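Local coordinates for Old Yellow Enzyme (Pichia, PDB 6AGZ), which probably catalyses the asymmetric reduction of enone compounds, using a flavin mononucleotide bound in a TIM barrel as its redox cofactor, at residues V184-A189 with R218-V223; V238-Y243 with G263-E268; W304-W309 with V313-G318. All blocks are in the same frame, centred on the assembly; numbering follows the deposited sequence.

Contact 1 of 3, residues V184-A189 with R218-V223; sequences VEVHSA and RLLLEV. With FMN (flavin mononucleotide), chain C.
Ser188 presses its hydroxyl into the forked end of Leu220, an unexpected place for a polar atom: OG of Ser188 lies 3.7 Å from both CD1 and CD2 of Leu220 and is buried without a hydrogen-bonding partner in the model. Its chi1 of -174° swings OG opposite the backbone N and into this hydrocarbon setting, which Leu194 and Ile198 of helix 193-198 and Val238 and Leu240 of the next strand extend. Two residues earlier, Val186 uses both branches against helix 218-231. Its CG1 meets CD1 of Leu220 at 3.9 Å, the two side chains crossing at a slant, while CG2 makes a looser approach of 4.5 Å to CG1 of Val223.

His187, between these two residues, is directed away from the helix and belongs to the flavin pocket. O2 of FMN sits over one face of the imidazole, displaced toward its rim and 3.4 Å from NE2 of His187. Ala189 N donates to ND1 of His187 over 3.2 Å at 154°, near the ring plane, which helps set the ring's rotation; Trp112 also meets the imidazole with an almost parallel ring. Along the end of this TIM-barrel strand and the residue after it, sides alternate, one residue serving the cofactor and its neighbours the helical layer. With no hydrogen bond across the interface, the segments are held by van der Waals packing, and the buried hydroxyl of Ser188 probably costs some of the stability gained there.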
loop_
_atom_site.group_PDB
_atom_site.type_symbol
_atom_site.label_atom_id
_atom_site.label_comp_id
_atom_site.label_asym_id
_atom_site.label_seq_id
_atom_site.Cartn_x
_atom_site.Cartn_y
_atom_site.Cartn_z
ATOM N N VAL A 184 -25.449 7.634 -0.287
ATOM C CA VAL A 184 -25.335 7.292 1.122
ATOM C C VAL A 184 -23.886 6.892 1.370
ATOM O O VAL A 184 -23.330 6.061 0.642
ATOM C CB VAL A 184 -26.329 6.182 1.529
ATOM C CG1 VAL A 184 -25.991 4.831 0.891
ATOM C CG2 VAL A 184 -26.416 6.074 3.033
ATOM N N GLU A 185 -23.252 7.532 2.347
ATOM C CA GLU A 185 -21.823 7.374 2.585
ATOM C C GLU A 185 -21.611 6.577 3.863
ATOM O O GLU A 185 -22.083 6.971 4.934
ATOM C CB GLU A 185 -21.118 8.727 2.675
ATOM C CG GLU A 185 -19.652 8.616 3.068
ATOM C CD GLU A 185 -18.956 9.958 3.127
ATOM O OE1 GLU A 185 -19.296 10.843 2.313
ATOM O OE2 GLU A 185 -18.071 10.132 3.989
ATOM N N VAL A 186 -20.896 5.464 3.746
ATOM C CA VAL A 186 -20.608 4.611 4.891
ATOM C C VAL A 186 -19.399 5.184 5.622
ATOM O O VAL A 186 -18.290 5.222 5.081
ATOM C CB VAL A 186 -20.370 3.162 4.458
ATOM C CG1 VAL A 186 -19.870 2.350 5.617
ATOM C CG2 VAL A 186 -21.656 2.562 3.911
ATOM N N HIS A 187 -19.620 5.654 6.849
ATOM C CA HIS A 187 -18.547 6.163 7.697
ATOM C C HIS A 187 -17.770 4.976 8.249
ATOM O O HIS A 187 -18.281 4.221 9.083
ATOM C CB HIS A 187 -19.119 7.024 8.819
ATOM C CG HIS A 187 -18.094 7.817 9.569
ATOM N ND1 HIS A 187 -16.747 7.525 9.530
ATOM C CD2 HIS A 187 -18.221 8.895 10.380
ATOM C CE1 HIS A 187 -16.089 8.388 10.284
ATOM N NE2 HIS A 187 -16.960 9.230 10.810
ATOM N N SER A 188 -16.539 4.801 7.779
ATOM C CA SER A 188 -15.672 3.714 8.213
ATOM C C SER A 188 -14.322 4.259 8.652
ATOM O O SER A 188 -13.276 3.645 8.423
ATOM C CB SER A 188 -15.502 2.675 7.107
ATOM O OG SER A 188 -14.775 1.551 7.569
ATOM N N ALA A 189 -14.327 5.426 9.293
ATOM C CA ALA A 189 -13.106 6.123 9.657
ATOM C C ALA A 189 -13.174 6.584 11.107
ATOM O O ALA A 189 -14.203 6.464 11.778
ATOM C CB ALA A 189 -12.861 7.325 8.734
ATOM N N ARG A 218 -13.910 -7.511 6.665
ATOM C CA ARG A 218 -15.061 -8.269 6.185
ATOM C C ARG A 218 -16.370 -7.537 6.457
ATOM O O ARG A 218 -17.235 -7.456 5.579
ATOM C CB ARG A 218 -15.082 -9.658 6.822
ATOM C CG ARG A 218 -16.200 -10.541 6.295
ATOM C CD ARG A 218 -16.067 -11.969 6.791
ATOM N NE ARG A 218 -14.701 -12.465 6.663
ATOM C CZ ARG A 218 -14.166 -12.904 5.528
ATOM N NH1 ARG A 218 -14.882 -12.907 4.411
ATOM N NH2 ARG A 218 -12.914 -13.340 5.509
ATOM N N LEU A 219 -16.543 -7.007 7.670
ATOM C CA LEU A 219 -17.805 -6.353 8.012
ATOM C C LEU A 219 -18.073 -5.171 7.091
ATOM O O LEU A 219 -19.186 -5.014 6.571
ATOM C CB LEU A 219 -17.793 -5.910 9.477
ATOM C CG LEU A 219 -19.158 -5.590 10.104
ATOM C CD1 LEU A 219 -19.119 -5.788 11.606
ATOM C CD2 LEU A 219 -19.625 -4.180 9.788
ATOM N N LEU A 220 -17.064 -4.322 6.882
ATOM C CA LEU A 220 -17.221 -3.184 5.983
ATOM C C LEU A 220 -17.655 -3.637 4.595
ATOM O O LEU A 220 -18.617 -3.105 4.032
ATOM C CB LEU A 220 -15.919 -2.387 5.903
ATOM C CG LEU A 220 -15.903 -1.296 4.828
ATOM C CD1 LEU A 220 -16.929 -0.214 5.138
ATOM C CD2 LEU A 220 -14.514 -0.696 4.673
ATOM N N LEU A 221 -16.962 -4.629 4.032
ATOM C CA LEU A 221 -17.261 -5.063 2.670
ATOM C C LEU A 221 -18.642 -5.701 2.572
ATOM O O LEU A 221 -19.329 -5.548 1.557
ATOM C CB LEU A 221 -16.184 -6.030 2.178
ATOM C CG LEU A 221 -14.804 -5.414 1.948
ATOM C CD1 LEU A 221 -13.823 -6.466 1.458
ATOM C CD2 LEU A 221 -14.895 -4.258 0.962
ATOM N N GLU A 222 -19.065 -6.423 3.612
ATOM C CA GLU A 222 -20.399 -7.016 3.599
ATOM C C GLU A 222 -21.478 -5.941 3.664
ATOM O O GLU A 222 -22.481 -6.013 2.940
ATOM C CB GLU A 222 -20.546 -8.007 4.755
ATOM C CG GLU A 222 -19.691 -9.260 4.598
ATOM C CD GLU A 222 -19.872 -10.251 5.735
ATOM O OE1 GLU A 222 -20.403 -9.860 6.794
ATOM O OE2 GLU A 222 -19.478 -11.424 5.567
ATOM N N VAL A 223 -21.285 -4.934 4.521
ATOM C CA VAL A 223 -22.208 -3.801 4.560
ATOM C C VAL A 223 -22.269 -3.122 3.198
ATOM O O VAL A 223 -23.351 -2.805 2.688
ATOM C CB VAL A 223 -21.797 -2.811 5.666
ATOM C CG1 VAL A 223 -22.594 -1.520 5.545
ATOM C CG2 VAL A 223 -21.997 -3.434 7.039
HETATM N N1 FMN C . -15.870 13.658 9.452
HETATM C C2 FMN C . -16.738 12.599 9.261
HETATM O O2 FMN C . -16.438 11.690 8.487
HETATM N N3 FMN C . -17.939 12.554 9.937
HETATM C C4 FMN C . -18.277 13.570 10.805
HETATM O O4 FMN C . -19.347 13.538 11.412
HETATM C C4A FMN C . -17.406 14.635 10.998
HETATM N N5 FMN C . -17.747 15.646 11.866
HETATM C C5A FMN C . -16.890 16.708 12.060
HETATM C C6 FMN C . -17.242 17.725 12.937
HETATM C C7 FMN C . -16.384 18.798 13.140
HETATM C C7M FMN C . -16.766 19.896 14.086
HETATM C C8 FMN C . -15.172 18.854 12.466
HETATM C C8M FMN C . -14.244 20.013 12.683
HETATM C C9 FMN C . -14.820 17.836 11.590
HETATM C C9A FMN C . -15.678 16.759 11.382
HETATM N N10 FMN C . -15.332 15.741 10.511
HETATM C C10 FMN C . -16.197 14.679 10.320
HETATM C "C1'" FMN C . -14.028 15.796 9.766
HETATM C "C2'" FMN C . -14.249 16.643 8.510
HETATM O "O2'" FMN C . -15.211 16.017 7.690
HETATM C "C3'" FMN C . -12.969 16.889 7.713
HETATM O "O3'" FMN C . -12.461 15.668 7.224
HETATM C "C4'" FMN C . -11.916 17.590 8.567
HETATM O "O4'" FMN C . -12.505 18.677 9.246
HETATM C "C5'" FMN C . -10.759 18.112 7.725
HETATM O "O5'" FMN C . -11.258 18.948 6.704
HETATM P P FMN C . -11.009 20.537 6.768
HETATM O O1P FMN C . -9.533 20.797 6.958
HETATM O O2P FMN C . -11.470 21.180 5.482
HETATM O O3P FMN C . -11.788 21.111 7.926
#

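Contact 2 of 3, residues V238-Y243 with G263-E268; sequences VRLSPY and GYILSE. With FMN (flavin mononucleotide), chain C.
NH1 of Arg239 is shared between two oxygens of FMN, donating to O2 of the flavin over 2.8 Å at 158° and to the ribityl O2' over 2.9 Å in a nearly straight bond of 170°. NH2 of Arg239 adds a weak, bent bond to O3', at 128°. Flavin N1 also lies in the guanidinium plane, at its edge, so the positive charge faces the N1-O2 end of the isoalloxazine; it would be expected to stabilise negative charge there when the flavin is reduced. A bend at chi3 carries the otherwise extended chain round to this position, and Ser283 accepts a weak bond from NE.

Strand 236-240 is the fifth of the eight parallel strands of the TIM barrel, and the residue after Arg239 faces the opposite way, out toward helix 258-274. Leu240 reaches that helix through one methyl: its CD1 lies 4.0 Å from CG2 of Ile265 and 4.1 Å from CD2 of Leu266. Against Ile265 the leucine chain slants, whereas Leu240 and Leu266 run past each other in opposing directions. Leu220 of the preceding helix packs on both Leu240 and Ile265. On another side of helix 258-274, Ser267 OG bonds to the backbone N of His257 of the second subunit, and Tyr264 packs on Ile213 of that subunit.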
loop_
_atom_site.group_PDB
_atom_site.type_symbol
_atom_site.label_atom_id
_atom_site.label_comp_id
_atom_site.label_asym_id
_atom_site.label_seq_id
_atom_site.Cartn_x
_atom_site.Cartn_y
_atom_site.Cartn_z
ATOM N N VAL A 238 -18.040 5.638 0.758
ATOM C CA VAL A 238 -17.404 5.189 1.992
ATOM C C VAL A 238 -16.284 6.163 2.319
ATOM O O VAL A 238 -15.690 6.771 1.424
ATOM C CB VAL A 238 -16.887 3.733 1.857
ATOM C CG1 VAL A 238 -15.772 3.651 0.822
ATOM C CG2 VAL A 238 -16.427 3.187 3.203
ATOM N N ARG A 239 -16.004 6.326 3.610
ATOM C CA ARG A 239 -14.888 7.149 4.057
ATOM C C ARG A 239 -13.906 6.307 4.856
ATOM O O ARG A 239 -14.307 5.488 5.690
ATOM C CB ARG A 239 -15.356 8.339 4.898
ATOM C CG ARG A 239 -14.227 9.303 5.226
ATOM C CD ARG A 239 -14.729 10.604 5.814
ATOM N NE ARG A 239 -14.031 11.746 5.232
ATOM C CZ ARG A 239 -14.084 12.982 5.714
ATOM N NH1 ARG A 239 -14.798 13.242 6.799
ATOM N NH2 ARG A 239 -13.417 13.957 5.115
ATOM N N LEU A 240 -12.616 6.516 4.595
ATOM C CA LEU A 240 -11.540 5.798 5.262
ATOM C C LEU A 240 -10.490 6.788 5.746
ATOM O O LEU A 240 -10.262 7.829 5.123
ATOM C CB LEU A 240 -10.891 4.767 4.325
ATOM C CG LEU A 240 -11.824 3.731 3.692
ATOM C CD1 LEU A 240 -11.146 3.046 2.515
ATOM C CD2 LEU A 240 -12.271 2.707 4.723
ATOM N N SER A 241 -9.851 6.454 6.865
ATOM C CA SER A 241 -8.800 7.285 7.457
ATOM C C SER A 241 -7.651 6.388 7.891
ATOM O O SER A 241 -7.460 6.123 9.084
ATOM C CB SER A 241 -9.337 8.097 8.637
ATOM O OG SER A 241 -9.753 7.247 9.691
ATOM N N PRO A 242 -6.852 5.902 6.936
ATOM C CA PRO A 242 -5.813 4.915 7.279
ATOM C C PRO A 242 -4.779 5.417 8.274
ATOM O O PRO A 242 -4.287 4.625 9.087
ATOM C CB PRO A 242 -5.172 4.599 5.920
ATOM C CG PRO A 242 -6.202 4.990 4.906
ATOM C CD PRO A 242 -6.900 6.176 5.491
ATOM N N TYR A 243 -4.432 6.704 8.240
ATOM C CA TYR A 243 -3.380 7.235 9.097
ATOM C C TYR A 243 -3.885 7.754 10.437
ATOM O O TYR A 243 -3.067 8.026 11.322
ATOM C CB TYR A 243 -2.632 8.366 8.381
ATOM C CG TYR A 243 -1.833 7.921 7.180
ATOM C CD1 TYR A 243 -0.707 7.123 7.328
ATOM C CD2 TYR A 243 -2.198 8.308 5.897
ATOM C CE1 TYR A 243 0.030 6.718 6.232
ATOM C CE2 TYR A 243 -1.468 7.908 4.796
ATOM C CZ TYR A 243 -0.355 7.112 4.968
ATOM O OH TYR A 243 0.377 6.710 3.876
ATOM N N GLY A 263 -5.046 -0.861 1.939
ATOM C CA GLY A 263 -4.725 -1.213 0.566
ATOM C C GLY A 263 -5.577 -2.362 0.063
ATOM O O GLY A 263 -6.055 -2.347 -1.077
ATOM N N TYR A 264 -5.793 -3.369 0.913
ATOM C CA TYR A 264 -6.683 -4.466 0.551
ATOM C C TYR A 264 -8.124 -3.989 0.427
ATOM O O TYR A 264 -8.841 -4.411 -0.487
ATOM C CB TYR A 264 -6.580 -5.596 1.575
ATOM C CG TYR A 264 -7.706 -6.607 1.484
ATOM C CD1 TYR A 264 -7.665 -7.642 0.557
ATOM C CD2 TYR A 264 -8.809 -6.527 2.325
ATOM C CE1 TYR A 264 -8.692 -8.565 0.470
ATOM C CE2 TYR A 264 -9.840 -7.442 2.244
ATOM C CZ TYR A 264 -9.777 -8.459 1.317
ATOM O OH TYR A 264 -10.803 -9.372 1.237
ATOM N N ILE A 265 -8.572 -3.125 1.342
ATOM C CA ILE A 265 -9.936 -2.604 1.245
ATOM C C ILE A 265 -10.142 -1.894 -0.091
ATOM O O ILE A 265 -11.106 -2.166 -0.822
ATOM C CB ILE A 265 -10.246 -1.675 2.432
ATOM C CG1 ILE A 265 -10.260 -2.476 3.735
ATOM C CG2 ILE A 265 -11.577 -0.968 2.223
ATOM C CD1 ILE A 265 -10.455 -1.632 4.972
ATOM N N LEU A 266 -9.229 -0.980 -0.432
ATOM C CA LEU A 266 -9.324 -0.265 -1.702
ATOM C C LEU A 266 -9.268 -1.222 -2.883
ATOM O O LEU A 266 -9.986 -1.039 -3.874
ATOM C CB LEU A 266 -8.205 0.769 -1.806
ATOM C CG LEU A 266 -8.302 1.990 -0.894
ATOM C CD1 LEU A 266 -7.049 2.823 -1.029
ATOM C CD2 LEU A 266 -9.533 2.813 -1.234
ATOM N N SER A 267 -8.411 -2.244 -2.802
ATOM C CA SER A 267 -8.338 -3.233 -3.872
ATOM C C SER A 267 -9.673 -3.941 -4.060
ATOM O O SER A 267 -10.082 -4.221 -5.194
ATOM C CB SER A 267 -7.230 -4.244 -3.578
ATOM O OG SER A 267 -7.141 -5.215 -4.608
ATOM N N GLU A 268 -10.370 -4.235 -2.960
ATOM C CA GLU A 268 -11.658 -4.914 -3.064
ATOM C C GLU A 268 -12.724 -3.996 -3.649
ATOM O O GLU A 268 -13.541 -4.432 -4.471
ATOM C CB GLU A 268 -12.082 -5.435 -1.693
ATOM C CG GLU A 268 -11.360 -6.704 -1.285
ATOM C CD GLU A 268 -11.730 -7.879 -2.166
ATOM O OE1 GLU A 268 -12.880 -8.352 -2.070
ATOM O OE2 GLU A 268 -10.876 -8.320 -2.966
HETATM N N1 FMN C . -15.870 13.658 9.452
HETATM C C2 FMN C . -16.738 12.599 9.261
HETATM O O2 FMN C . -16.438 11.690 8.487
HETATM N N3 FMN C . -17.939 12.554 9.937
HETATM C C4 FMN C . -18.277 13.570 10.805
HETATM O O4 FMN C . -19.347 13.538 11.412
HETATM C C4A FMN C . -17.406 14.635 10.998
HETATM N N5 FMN C . -17.747 15.646 11.866
HETATM C C5A FMN C . -16.890 16.708 12.060
HETATM C C6 FMN C . -17.242 17.725 12.937
HETATM C C7 FMN C . -16.384 18.798 13.140
HETATM C C7M FMN C . -16.766 19.896 14.086
HETATM C C8 FMN C . -15.172 18.854 12.466
HETATM C C8M FMN C . -14.244 20.013 12.683
HETATM C C9 FMN C . -14.820 17.836 11.590
HETATM C C9A FMN C . -15.678 16.759 11.382
HETATM N N10 FMN C . -15.332 15.741 10.511
HETATM C C10 FMN C . -16.197 14.679 10.320
HETATM C "C1'" FMN C . -14.028 15.796 9.766
HETATM C "C2'" FMN C . -14.249 16.643 8.510
HETATM O "O2'" FMN C . -15.211 16.017 7.690
HETATM C "C3'" FMN C . -12.969 16.889 7.713
HETATM O "O3'" FMN C . -12.461 15.668 7.224
HETATM C "C4'" FMN C . -11.916 17.590 8.567
HETATM O "O4'" FMN C . -12.505 18.677 9.246
HETATM C "C5'" FMN C . -10.759 18.112 7.725
HETATM O "O5'" FMN C . -11.258 18.948 6.704
HETATM P P FMN C . -11.009 20.537 6.768
HETATM O O1P FMN C . -9.533 20.797 6.958
HETATM O O2P FMN C . -11.470 21.180 5.482
HETATM O O3P FMN C . -11.788 21.111 7.926
#

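Contact 3 of 3, residues W304-W309 with V313-G318; sequences WMLQIW and VLRSGG. With FMN (flavin mononucleotide), chain C.
Apolar contact between Leu306 and Val313 forms the centre of this interface. The two side chains cross at about a right angle and mesh branch to branch: CD2 of Leu306 lies 3.7 Å from CG2 of Val313, and CD1 of Leu306 lies 3.9 Å from CG1 of Val313. A chi1 of 54° places Val313 CG1 in the crowded position between its own N and carbonyl carbon, with CG2 opposite the backbone N, so that both methyls meet the leucine. Trp309 flanks the same valine with its ring edge, CD1 standing 4.2 Å from CB of Val313, close to the indole plane.

The polar groups of Arg315 and Trp309 find their main partners beyond the two segments. Arg315 brings NH1 obliquely to within 4.2 Å of CD1 of Leu306, but its NE makes a salt bridge with Glu286. The indole NE1 of Trp309 is tied to Val312 O, and Arg278 makes a cation-pi contact with the ring.

Hydrogen bonds of main-chain groups gather at the ends of both elements. As helix 303-308 closes, Met305 O receives both Ile308 N at 2.9 Å and Trp309 N at 3.1 Å, while Arg337 binds the carbonyls of Leu306 and Trp309. Past strand 313-316, the chain turns through Gly317 and Gly318, both with positive phi, and Gly318 N points almost straight at the phosphate, donating to FMN O1P over 2.8 Å at 173°. Gly317 CA also approaches O1P.

A short helix leading into the seventh parallel strand, whose C-terminal end presents a glycine N-H to phosphate, is consistent with the phosphate-binding site found after the seventh and eighth strands of many TIM barrels.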
loop_
_atom_site.group_PDB
_atom_site.type_symbol
_atom_site.label_atom_id
_atom_site.label_comp_id
_atom_site.label_asym_id
_atom_site.label_seq_id
_atom_site.Cartn_x
_atom_site.Cartn_y
_atom_site.Cartn_z
ATOM N N TRP A 304 -0.614 6.375 -2.754
ATOM C CA TRP A 304 -0.844 4.953 -2.986
ATOM C C TRP A 304 -2.331 4.640 -3.077
ATOM O O TRP A 304 -2.747 3.811 -3.895
ATOM C CB TRP A 304 -0.189 4.124 -1.881
ATOM C CG TRP A 304 -0.672 4.461 -0.503
ATOM C CD1 TRP A 304 -0.164 5.411 0.332
ATOM C CD2 TRP A 304 -1.757 3.845 0.203
ATOM N NE1 TRP A 304 -0.865 5.429 1.513
ATOM C CE2 TRP A 304 -1.848 4.476 1.460
ATOM C CE3 TRP A 304 -2.660 2.823 -0.105
ATOM C CZ2 TRP A 304 -2.805 4.119 2.409
ATOM C CZ3 TRP A 304 -3.611 2.469 0.838
ATOM C CH2 TRP A 304 -3.676 3.116 2.080
ATOM N N MET A 305 -3.148 5.302 -2.253
ATOM C CA MET A 305 -4.591 5.109 -2.340
ATOM C C MET A 305 -5.085 5.390 -3.752
ATOM O O MET A 305 -5.793 4.571 -4.354
ATOM C CB MET A 305 -5.306 6.003 -1.326
ATOM C CG MET A 305 -4.813 5.829 0.102
ATOM S SD MET A 305 -5.783 6.728 1.330
ATOM C CE MET A 305 -7.236 5.688 1.436
ATOM N N LEU A 306 -4.675 6.527 -4.319
ATOM C CA LEU A 306 -5.101 6.877 -5.667
ATOM C C LEU A 306 -4.544 5.916 -6.708
ATOM O O LEU A 306 -5.085 5.841 -7.816
ATOM C CB LEU A 306 -4.688 8.313 -6.001
ATOM C CG LEU A 306 -5.374 9.503 -5.313
ATOM C CD1 LEU A 306 -5.930 10.459 -6.359
ATOM C CD2 LEU A 306 -6.472 9.093 -4.336
ATOM N N GLN A 307 -3.478 5.179 -6.377
ATOM C CA GLN A 307 -2.994 4.146 -7.285
ATOM C C GLN A 307 -3.994 3.007 -7.417
ATOM O O GLN A 307 -4.117 2.413 -8.494
ATOM C CB GLN A 307 -1.650 3.595 -6.808
ATOM C CG GLN A 307 -0.449 4.462 -7.132
ATOM C CD GLN A 307 0.859 3.709 -6.973
ATOM O OE1 GLN A 307 1.780 4.173 -6.299
ATOM N NE2 GLN A 307 0.946 2.539 -7.595
ATOM N N ILE A 308 -4.715 2.690 -6.341
ATOM C CA ILE A 308 -5.560 1.502 -6.315
ATOM C C ILE A 308 -6.961 1.853 -6.794
ATOM O O ILE A 308 -7.475 1.251 -7.744
ATOM C CB ILE A 308 -5.596 0.883 -4.907
ATOM C CG1 ILE A 308 -4.173 0.620 -4.410
ATOM C CG2 ILE A 308 -6.397 -0.404 -4.921
ATOM C CD1 ILE A 308 -4.098 0.194 -2.962
ATOM N N TRP A 309 -7.588 2.826 -6.139
ATOM C CA TRP A 309 -8.939 3.241 -6.497
ATOM C C TRP A 309 -8.886 4.153 -7.716
ATOM O O TRP A 309 -8.178 5.166 -7.712
ATOM C CB TRP A 309 -9.605 3.941 -5.316
ATOM C CG TRP A 309 -10.936 4.515 -5.651
ATOM C CD1 TRP A 309 -11.237 5.832 -5.824
ATOM C CD2 TRP A 309 -12.152 3.791 -5.872
ATOM N NE1 TRP A 309 -12.567 5.976 -6.130
ATOM C CE2 TRP A 309 -13.152 4.739 -6.169
ATOM C CE3 TRP A 309 -12.494 2.435 -5.845
ATOM C CZ2 TRP A 309 -14.469 4.375 -6.434
ATOM C CZ3 TRP A 309 -13.803 2.076 -6.110
ATOM C CH2 TRP A 309 -14.774 3.041 -6.400
ATOM N N VAL A 313 -12.627 10.285 -6.220
ATOM C CA VAL A 313 -12.049 10.306 -4.883
ATOM C C VAL A 313 -12.237 11.700 -4.300
ATOM O O VAL A 313 -11.915 12.700 -4.951
ATOM C CB VAL A 313 -10.559 9.904 -4.891
ATOM C CG1 VAL A 313 -9.763 10.753 -5.878
ATOM C CG2 VAL A 313 -9.973 10.008 -3.491
ATOM N N LEU A 314 -12.779 11.764 -3.090
ATOM C CA LEU A 314 -12.950 13.018 -2.367
ATOM C C LEU A 314 -11.821 13.148 -1.356
ATOM O O LEU A 314 -11.699 12.316 -0.458
ATOM C CB LEU A 314 -14.307 13.062 -1.666
ATOM C CG LEU A 314 -14.471 14.116 -0.569
ATOM C CD1 LEU A 314 -14.313 15.520 -1.134
ATOM C CD2 LEU A 314 -15.813 13.961 0.130
ATOM N N ARG A 315 -11.000 14.180 -1.502
ATOM C CA ARG A 315 -9.867 14.408 -0.613
ATOM C C ARG A 315 -10.178 15.586 0.299
ATOM O O ARG A 315 -10.533 16.667 -0.183
ATOM C CB ARG A 315 -8.593 14.673 -1.417
ATOM C CG ARG A 315 -8.369 13.669 -2.537
ATOM C CD ARG A 315 -7.066 13.924 -3.276
ATOM N NE ARG A 315 -5.901 13.686 -2.431
ATOM C CZ ARG A 315 -4.654 13.615 -2.884
ATOM N NH1 ARG A 315 -4.410 13.756 -4.180
ATOM N NH2 ARG A 315 -3.651 13.398 -2.044
ATOM N N SER A 316 -10.053 15.380 1.611
ATOM C CA SER A 316 -10.383 16.431 2.566
ATOM C C SER A 316 -9.269 16.618 3.587
ATOM O O SER A 316 -8.551 15.674 3.933
ATOM C CB SER A 316 -11.701 16.131 3.294
ATOM O OG SER A 316 -12.784 16.074 2.384
ATOM N N GLY A 317 -9.135 17.856 4.064
ATOM C CA GLY A 317 -8.245 18.173 5.167
ATOM C C GLY A 317 -7.131 19.151 4.854
ATOM O O GLY A 317 -6.218 18.842 4.083
ATOM N N GLY A 318 -7.191 20.341 5.459
ATOM C CA GLY A 318 -6.103 21.294 5.397
ATOM C C GLY A 318 -6.042 22.152 4.152
ATOM O O GLY A 318 -5.223 23.080 4.104
HETATM N N1 FMN C . -15.870 13.658 9.452
HETATM C C2 FMN C . -16.738 12.599 9.261
HETATM O O2 FMN C . -16.438 11.690 8.487
HETATM N N3 FMN C . -17.939 12.554 9.937
HETATM C C4 FMN C . -18.277 13.570 10.805
HETATM O O4 FMN C . -19.347 13.538 11.412
HETATM C C4A FMN C . -17.406 14.635 10.998
HETATM N N5 FMN C . -17.747 15.646 11.866
HETATM C C5A FMN C . -16.890 16.708 12.060
HETATM C C6 FMN C . -17.242 17.725 12.937
HETATM C C7 FMN C . -16.384 18.798 13.140
HETATM C C7M FMN C . -16.766 19.896 14.086
HETATM C C8 FMN C . -15.172 18.854 12.466
HETATM C C8M FMN C . -14.244 20.013 12.683
HETATM C C9 FMN C . -14.820 17.836 11.590
HETATM C C9A FMN C . -15.678 16.759 11.382
HETATM N N10 FMN C . -15.332 15.741 10.511
HETATM C C10 FMN C . -16.197 14.679 10.320
HETATM C "C1'" FMN C . -14.028 15.796 9.766
HETATM C "C2'" FMN C . -14.249 16.643 8.510
HETATM O "O2'" FMN C . -15.211 16.017 7.690
HETATM C "C3'" FMN C . -12.969 16.889 7.713
HETATM O "O3'" FMN C . -12.461 15.668 7.224
HETATM C "C4'" FMN C . -11.916 17.590 8.567
HETATM O "O4'" FMN C . -12.505 18.677 9.246
HETATM C "C5'" FMN C . -10.759 18.112 7.725
HETATM O "O5'" FMN C . -11.258 18.948 6.704
HETATM P P FMN C . -11.009 20.537 6.768
HETATM O O1P FMN C . -9.533 20.797 6.958
HETATM O O2P FMN C . -11.470 21.180 5.482
HETATM O O3P FMN C . -11.788 21.111 7.926
#

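In the fold
The three contacts come in series along the chain and join strands of one closed barrel to the helices outside it, while each also reaches FMN: contact 1 at the flavin ring, contact 2 at the ring and ribityl chain, contact 3 at the phosphate. Contacts 1 and 2, with centres about 10 Å apart, are probably stitched by Arg239 N to Val186 O at 2.9 Å and Ser188 N to Arg239 O at 3.1 Å. Contacts 2 and 3 have centres equally far apart and meet through a probable hydrogen bond of 3.0 Å between Tyr243 OH and Trp304 NE1. Contacts 1 and 3, centres about 17 Å apart, do not touch.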